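Local coordinates for protein arginase (Medicago truncatula, PDB 6VSS) that hydrolyses L-arginine to urea and L-ornithine, and agmatine to urea and putrescine, with two manganese ions in each subunit of a homohexamer, at residues T63-G68 and K143-E148; R111-V116 and E334-M339. All coordinates share one frame; numbering follows the deposited sequence.

Contact 1 of 2, residues T63-G68 and K143-E148; sequences TSSLLG and KLVMDE
Strand 63-68 runs past the C-terminal part of helix 131-146, and the two backbones come closest at Ser65 and Val145, whose CA atoms lie 7.5 Å apart. Val145 is the one helix residue of the segment that touches the strand, and it does so with both branches of its isopropyl group. CG1, anti to the backbone N (chi1 177°), reaches to 3.8 Å from CB of Ser65, while CG2 meets a leucine branch, Leu67 CD1, at 4.3 Å. Valine therefore straddles two strand positions that face the same side, and its short forked shape suits a place where helix and sheet lie close. Serine is small enough to let the helix approach, and it presents carbon: its hydroxyl turns back along its own strand (chi1 -51°), where OG donates to Thr63 O over 2.8 Å, 50° out of the carbonyl plane. Leu67, longer, also reaches Ile43 of helix 25-57, while Leu151 of the adjoining strand touches both Ser65 and Val145. The helix belongs to the crossover from strand 113-118 to strand 151-157, which passes over strand 63-69 lying between them. Across this buried interface the grip is purely van der Waals, with the hydroxyl of Ser65 satisfied by a carbonyl of its own strand, so between these two segments shape, not directional bonding, governs the fit.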
ATOM      1  N   THR B  63     -24.177  26.024  17.685  1.00 30.78           N
ATOM      2  CA  THR B  63     -24.028  24.947  16.688  1.00 29.90           C
ATOM      3  C   THR B  63     -22.676  25.048  15.972  1.00 28.77           C
ATOM      4  O   THR B  63     -22.383  26.055  15.273  1.00 27.51           O
ATOM      5  CB  THR B  63     -25.265  24.905  15.785  1.00 31.54           C
ATOM      6  OG1 THR B  63     -26.375  24.497  16.595  1.00 31.30           O
ATOM      7  CG2 THR B  63     -25.079  23.969  14.605  1.00 32.02           C
ATOM      8  N   SER B  64     -21.885  23.993  16.125  1.00 27.71           N
ATOM      9  CA  SER B  64     -20.595  23.816  15.423  1.00 27.36           C
ATOM     10  C   SER B  64     -20.919  23.714  13.917  1.00 26.79           C
ATOM     11  O   SER B  64     -21.706  22.828  13.505  1.00 26.39           O
ATOM     12  CB  SER B  64     -19.812  22.601  15.961  1.00 27.28           C
ATOM     13  OG  SER B  64     -19.443  22.749  17.318  1.00 27.17           O
ATOM     14  N   SER B  65     -20.326  24.605  13.133  1.00 27.80           N
ATOM     15  CA  SER B  65     -20.616  24.870  11.705  1.00 27.62           C
ATOM     16  C   SER B  65     -19.326  24.764  10.888  1.00 27.68           C
ATOM     17  O   SER B  65     -18.353  25.542  11.154  1.00 27.06           O
ATOM     18  CB  SER B  65     -21.269  26.208  11.592  1.00 28.72           C
ATOM     19  OG  SER B  65     -22.340  26.223  12.520  1.00 30.47           O
ATOM     20  N   LEU B  66     -19.261  23.733  10.021  1.00 26.15           N
ATOM     21  CA  LEU B  66     -18.039  23.414   9.277  1.00 24.70           C
ATOM     22  C   LEU B  66     -17.875  24.456   8.185  1.00 24.14           C
ATOM     23  O   LEU B  66     -18.735  24.580   7.326  1.00 23.55           O
ATOM     24  CB  LEU B  66     -18.140  21.998   8.715  1.00 24.01           C
ATOM     25  CG  LEU B  66     -18.476  20.941   9.751  1.00 23.16           C
ATOM     26  CD1 LEU B  66     -18.267  19.528   9.215  1.00 23.14           C
ATOM     27  CD2 LEU B  66     -17.629  21.156  10.962  1.00 23.35           C
ATOM     28  N   LEU B  67     -16.741  25.129   8.197  1.00 24.57           N
ATOM     29  CA  LEU B  67     -16.231  25.972   7.086  1.00 24.77           C
ATOM     30  C   LEU B  67     -14.889  25.407   6.641  1.00 24.18           C
ATOM     31  O   LEU B  67     -13.940  25.394   7.456  1.00 23.91           O
ATOM     32  CB  LEU B  67     -16.157  27.425   7.589  1.00 26.36           C
ATOM     33  CG  LEU B  67     -15.721  28.454   6.564  1.00 27.50           C
ATOM     34  CD1 LEU B  67     -16.887  28.821   5.655  1.00 28.39           C
ATOM     35  CD2 LEU B  67     -15.157  29.692   7.241  1.00 28.93           C
ATOM     36  N   GLY B  68     -14.856  24.847   5.433  1.00 24.71           N
ATOM     37  CA  GLY B  68     -13.658  24.408   4.718  1.00 25.62           C
ATOM     38  C   GLY B  68     -12.848  25.584   4.195  1.00 26.74           C
ATOM     39  O   GLY B  68     -13.439  26.568   3.634  1.00 25.90           O
ATOM     40  N   LYS B 143     -16.594  35.429   9.630  1.00 31.25           N
ATOM     41  CA  LYS B 143     -17.502  36.452  10.208  1.00 32.50           C
ATOM     42  C   LYS B 143     -18.938  36.193   9.746  1.00 32.76           C
ATOM     43  O   LYS B 143     -19.870  36.367  10.583  1.00 32.30           O
ATOM     44  CB  LYS B 143     -17.014  37.863   9.834  1.00 33.34           C
ATOM     45  CG  LYS B 143     -15.726  38.288  10.513  1.00 34.91           C
ATOM     46  CD  LYS B 143     -15.326  39.761  10.278  1.00 36.57           C
ATOM     47  CE  LYS B 143     -14.094  40.102  11.090  1.00 38.45           C
ATOM     48  NZ  LYS B 143     -13.630  41.490  10.888  1.00 40.19           N
ATOM     49  N   LEU B 144     -19.100  35.778   8.480  1.00 32.16           N
ATOM     50  CA  LEU B 144     -20.404  35.419   7.890  1.00 32.96           C
ATOM     51  C   LEU B 144     -21.004  34.235   8.674  1.00 33.06           C
ATOM     52  O   LEU B 144     -22.213  34.307   8.914  1.00 32.50           O
ATOM     53  CB  LEU B 144     -20.277  35.162   6.376  1.00 32.39           C
ATOM     54  CG  LEU B 144     -19.983  36.411   5.518  1.00 32.30           C
ATOM     55  CD1 LEU B 144     -19.536  36.062   4.110  1.00 31.05           C
ATOM     56  CD2 LEU B 144     -21.205  37.346   5.433  1.00 33.01           C
ATOM     57  N   VAL B 145     -20.217  33.256   9.150  1.00 33.02           N
ATOM     58  CA  VAL B 145     -20.773  32.138   9.992  1.00 33.67           C
ATOM     59  C   VAL B 145     -21.146  32.688  11.382  1.00 34.47           C
ATOM     60  O   VAL B 145     -22.248  32.428  11.907  1.00 35.16           O
ATOM     61  CB  VAL B 145     -19.796  30.946  10.087  1.00 32.68           C
ATOM     62  CG1 VAL B 145     -20.318  29.842  10.988  1.00 32.39           C
ATOM     63  CG2 VAL B 145     -19.468  30.397   8.726  1.00 31.57           C
ATOM     64  N   MET B 146     -20.285  33.514  11.937  1.00 35.96           N
ATOM     65  CA  MET B 146     -20.437  34.012  13.320  1.00 35.68           C
ATOM     66  C   MET B 146     -21.662  34.914  13.382  1.00 36.85           C
ATOM     67  O   MET B 146     -22.310  34.912  14.455  1.00 36.35           O
ATOM     68  CB  MET B 146     -19.207  34.794  13.770  1.00 34.82           C
ATOM     69  CG  MET B 146     -18.004  33.919  13.907  1.00 33.68           C
ATOM     70  SD  MET B 146     -16.607  34.782  14.637  1.00 34.84           S
ATOM     71  CE  MET B 146     -17.211  34.840  16.325  1.00 35.30           C
ATOM     72  N   ASP B 147     -21.954  35.616  12.288  1.00 36.34           N
ATOM     73  CA  ASP B 147     -23.082  36.572  12.248  1.00 39.50           C
ATOM     74  C   ASP B 147     -24.396  35.813  12.295  1.00 41.51           C
ATOM     75  O   ASP B 147     -25.405  36.476  12.614  1.00 42.10           O
ATOM     76  CB  ASP B 147     -23.154  37.400  10.959  1.00 41.70           C
ATOM     77  CG  ASP B 147     -22.261  38.619  10.970  1.00 42.33           C
ATOM     78  OD1 ASP B 147     -21.761  38.985  12.064  1.00 42.36           O
ATOM     79  OD2 ASP B 147     -22.004  39.132   9.865  1.00 47.10           O
ATOM     80  N   GLU B 148     -24.394  34.524  11.930  1.00 36.82           N
ATOM     81  CA  GLU B 148     -25.611  33.686  11.949  1.00 38.38           C
ATOM     82  C   GLU B 148     -25.714  32.888  13.248  1.00 37.25           C
ATOM     83  O   GLU B 148     -25.724  31.683  13.164  1.00 35.52           O
ATOM     84  CB  GLU B 148     -25.582  32.739  10.743  1.00 40.31           C
ATOM     85  CG  GLU B 148     -25.967  33.434   9.459  1.00 42.11           C
ATOM     86  CD  GLU B 148     -27.424  33.860   9.411  1.00 43.05           C
ATOM     87  OE1 GLU B 148     -28.249  33.296  10.164  1.00 42.61           O
ATOM     88  OE2 GLU B 148     -27.710  34.774   8.638  1.00 45.99           O
TER

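Contact 2 of 2, residues R111-V116 and E334-M339; sequences RVITNV and ELAAKM
The methyl of Ala336 sits against Val112 and Ile113, where the chain leads into strand 113-118. Ile113 offers the end of its longer branch: CD1 lies 4.0 Å from Ala336 CB, and CG1 follows at 4.1 Å because it stands anti to the backbone N (chi1 -167°) in an extended chain. The same methyl also meets backbone, Val112 O at 3.9 Å from Ala336 CB. Alanine suits this spot because the backbones are close, with the CA atoms of Ile113 and Ala336 only 6.3 Å apart, whereas isoleucine has the length to reach across to the helix. One shell out, Leu154 of strand 151-157 packs on Ala336 and Leu107 on Ile113. Hydrogen bonds tie the same elements together: Val112 O pairs with the hydroxyl of Ser340, just beyond the helix, and Ala336 O with that of Ser64 on the neighbouring strand. Helix 323-339, the last of the chain, is thus laid over one face of the parallel sheet, near its 113-118 edge. Van der Waals contact of one methyl, with hydrocarbon and with a carbonyl oxygen, provides the direct touch, while the two serines, one on each side, each bond a backbone carbonyl opposite, probably helping to fix the helix's position.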
ATOM      1  N   ARG B 111     -28.344  20.705  15.195  1.00 33.38           N
ATOM      2  CA  ARG B 111     -27.978  21.712  16.208  1.00 34.31           C
ATOM      3  C   ARG B 111     -26.646  21.293  16.827  1.00 31.66           C
ATOM      4  O   ARG B 111     -26.006  22.088  17.430  1.00 31.34           O
ATOM      5  CB  ARG B 111     -29.093  21.803  17.247  1.00 36.84           C
ATOM      6  CG  ARG B 111     -30.428  22.248  16.671  1.00 38.38           C
ATOM      7  CD  ARG B 111     -31.511  22.161  17.738  1.00 39.85           C
ATOM      8  NE  ARG B 111     -31.723  20.776  18.119  1.00 39.50           N
ATOM      9  CZ  ARG B 111     -32.728  20.347  18.866  1.00 41.26           C
ATOM     10  NH1 ARG B 111     -33.636  21.202  19.315  1.00 39.67           N
ATOM     11  NH2 ARG B 111     -32.810  19.058  19.169  1.00 41.03           N
ATOM     12  N   VAL B 112     -26.270  20.039  16.675  1.00 31.33           N
ATOM     13  CA  VAL B 112     -24.961  19.539  17.165  1.00 30.94           C
ATOM     14  C   VAL B 112     -23.877  19.836  16.135  1.00 28.58           C
ATOM     15  O   VAL B 112     -22.781  20.214  16.530  1.00 27.43           O
ATOM     16  CB  VAL B 112     -25.040  18.043  17.466  1.00 31.65           C
ATOM     17  CG1 VAL B 112     -23.691  17.541  17.934  1.00 32.21           C
ATOM     18  CG2 VAL B 112     -26.128  17.788  18.488  1.00 33.20           C
ATOM     19  N   ILE B 113     -24.146  19.606  14.858  1.00 28.62           N
ATOM     20  CA  ILE B 113     -23.112  19.857  13.812  1.00 28.29           C
ATOM     21  C   ILE B 113     -23.785  20.069  12.462  1.00 29.17           C
ATOM     22  O   ILE B 113     -24.759  19.383  12.145  1.00 29.32           O
ATOM     23  CB  ILE B 113     -22.065  18.731  13.788  1.00 28.49           C
ATOM     24  CG1 ILE B 113     -20.855  19.152  12.953  1.00 27.50           C
ATOM     25  CG2 ILE B 113     -22.709  17.418  13.292  1.00 28.44           C
ATOM     26  CD1 ILE B 113     -19.825  18.079  12.845  1.00 27.94           C
ATOM     27  N   THR B 114     -23.275  21.030  11.702  1.00 28.89           N
ATOM     28  CA  THR B 114     -23.826  21.321  10.377  1.00 28.50           C
ATOM     29  C   THR B 114     -22.672  21.721   9.452  1.00 27.34           C
ATOM     30  O   THR B 114     -21.725  22.373   9.919  1.00 26.24           O
ATOM     31  CB  THR B 114     -24.946  22.355  10.554  1.00 27.61           C
ATOM     32  OG1 THR B 114     -25.692  22.393   9.352  1.00 28.73           O
ATOM     33  CG2 THR B 114     -24.454  23.757  10.775  1.00 28.73           C
ATOM     34  N   ASN B 115     -22.829  21.473   8.158  1.00 27.82           N
ATOM     35  CA  ASN B 115     -21.865  21.924   7.128  1.00 27.81           C
ATOM     36  C   ASN B 115     -22.315  23.270   6.567  1.00 27.87           C
ATOM     37  O   ASN B 115     -23.444  23.355   6.155  1.00 28.09           O
ATOM     38  CB  ASN B 115     -21.743  20.912   6.001  1.00 27.87           C
ATOM     39  CG  ASN B 115     -20.652  21.310   5.024  1.00 28.93           C
ATOM     40  OD1 ASN B 115     -19.647  21.939   5.387  1.00 30.17           O
ATOM     41  ND2 ASN B 115     -20.849  20.981   3.769  1.00 29.88           N
ATOM     42  N   VAL B 116     -21.446  24.256   6.492  1.00 28.62           N
ATOM     43  CA  VAL B 116     -21.723  25.520   5.758  1.00 30.12           C
ATOM     44  C   VAL B 116     -21.119  25.355   4.362  1.00 30.50           C
ATOM     45  O   VAL B 116     -21.884  25.266   3.403  1.00 29.37           O
ATOM     46  CB  VAL B 116     -21.163  26.748   6.491  1.00 31.71           C
ATOM     47  CG1 VAL B 116     -21.116  27.978   5.588  1.00 32.97           C
ATOM     48  CG2 VAL B 116     -21.946  27.056   7.757  1.00 32.46           C
ATOM     49  N   GLU B 334     -15.718  15.349  18.166  1.00 26.88           N
ATOM     50  CA  GLU B 334     -15.593  15.553  19.600  1.00 27.34           C
ATOM     51  C   GLU B 334     -15.425  17.056  19.864  1.00 27.98           C
ATOM     52  O   GLU B 334     -15.919  17.519  20.875  1.00 27.27           O
ATOM     53  CB  GLU B 334     -14.489  14.644  20.066  1.00 28.32           C
ATOM     54  CG  GLU B 334     -14.802  13.175  19.830  1.00 29.90           C
ATOM     55  CD  GLU B 334     -15.958  12.629  20.658  1.00 31.26           C
ATOM     56  OE1 GLU B 334     -16.115  13.033  21.828  1.00 31.75           O
ATOM     57  OE2 GLU B 334     -16.713  11.829  20.112  1.00 33.49           O
ATOM     58  N   LEU B 335     -14.761  17.802  18.987  1.00 28.15           N
ATOM     59  CA  LEU B 335     -14.696  19.282  19.113  1.00 28.06           C
ATOM     60  C   LEU B 335     -16.103  19.860  19.005  1.00 28.91           C
ATOM     61  O   LEU B 335     -16.436  20.717  19.850  1.00 28.92           O
ATOM     62  CB  LEU B 335     -13.735  19.879  18.076  1.00 28.13           C
ATOM     63  CG  LEU B 335     -13.664  21.424  18.020  1.00 28.62           C
ATOM     64  CD1 LEU B 335     -13.503  22.026  19.390  1.00 29.08           C
ATOM     65  CD2 LEU B 335     -12.489  21.873  17.149  1.00 28.36           C
ATOM     66  N   ALA B 336     -16.899  19.460  17.990  1.00 28.96           N
ATOM     67  CA  ALA B 336     -18.307  19.899  17.831  1.00 28.64           C
ATOM     68  C   ALA B 336     -19.126  19.589  19.110  1.00 29.30           C
ATOM     69  O   ALA B 336     -19.859  20.464  19.554  1.00 27.33           O
ATOM     70  CB  ALA B 336     -18.953  19.309  16.603  1.00 27.93           C
ATOM     71  N   ALA B 337     -19.015  18.374  19.663  1.00 30.00           N
ATOM     72  CA  ALA B 337     -19.700  17.920  20.891  1.00 30.30           C
ATOM     73  C   ALA B 337     -19.414  18.898  22.039  1.00 32.36           C
ATOM     74  O   ALA B 337     -20.329  19.147  22.855  1.00 33.53           O
ATOM     75  CB  ALA B 337     -19.299  16.496  21.235  1.00 30.03           C
ATOM     76  N   LYS B 338     -18.189  19.395  22.165  1.00 33.38           N
ATOM     77  CA  LYS B 338     -17.840  20.392  23.194  1.00 35.31           C
ATOM     78  C   LYS B 338     -18.326  21.797  22.815  1.00 35.59           C
ATOM     79  O   LYS B 338     -18.688  22.571  23.719  1.00 35.39           O
ATOM     80  CB  LYS B 338     -16.322  20.409  23.401  1.00 37.70           C
ATOM     81  CG  LYS B 338     -15.803  19.211  24.187  1.00 41.61           C
ATOM     82  CD  LYS B 338     -16.187  19.252  25.661  1.00 42.18           C
ATOM     83  CE  LYS B 338     -15.405  20.295  26.433  1.00 43.73           C
ATOM     84  NZ  LYS B 338     -15.258  19.869  27.848  1.00 45.13           N
ATOM     85  N   MET B 339     -18.208  22.209  21.564  1.00 32.79           N
ATOM     86  CA  MET B 339     -18.483  23.624  21.242  1.00 34.90           C
ATOM     87  C   MET B 339     -20.015  23.832  21.116  1.00 35.69           C
ATOM     88  O   MET B 339     -20.533  24.904  21.453  1.00 37.20           O
ATOM     89  CB  MET B 339     -17.756  24.024  19.955  1.00 35.49           C
ATOM     90  CG  MET B 339     -18.168  25.387  19.472  1.00 35.44           C
ATOM     91  SD  MET B 339     -16.965  26.097  18.356  1.00 37.72           S
ATOM     92  CE  MET B 339     -17.321  25.244  16.841  1.00 35.16           C
TER

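In the fold
Contacts 1 and 2, with centres 10 Å apart, meet through neighbouring parallel strands of the arginase sheet. Leu66 N and Thr114 O, 2.8 Å apart, probably form one of the bonds between those strands, and Thr63 OG1 probably bonds Arg111 O at 2.6 Å. Strand 63-68 turns Ser65 and Leu67 to helix 131-146 on one face and Ser64 to helix 323-339 on the other, where Ser64 OG packs 3.3 Å from Met339 CE. Both faces of the sheet are thereby covered at this strand. Neither contact supplies a manganese ligand; contact 1 lies away from the known sites, and the side chain of Ile113 in contact 2 is about 11 Å from that of Thr97, which binds L-ornithine.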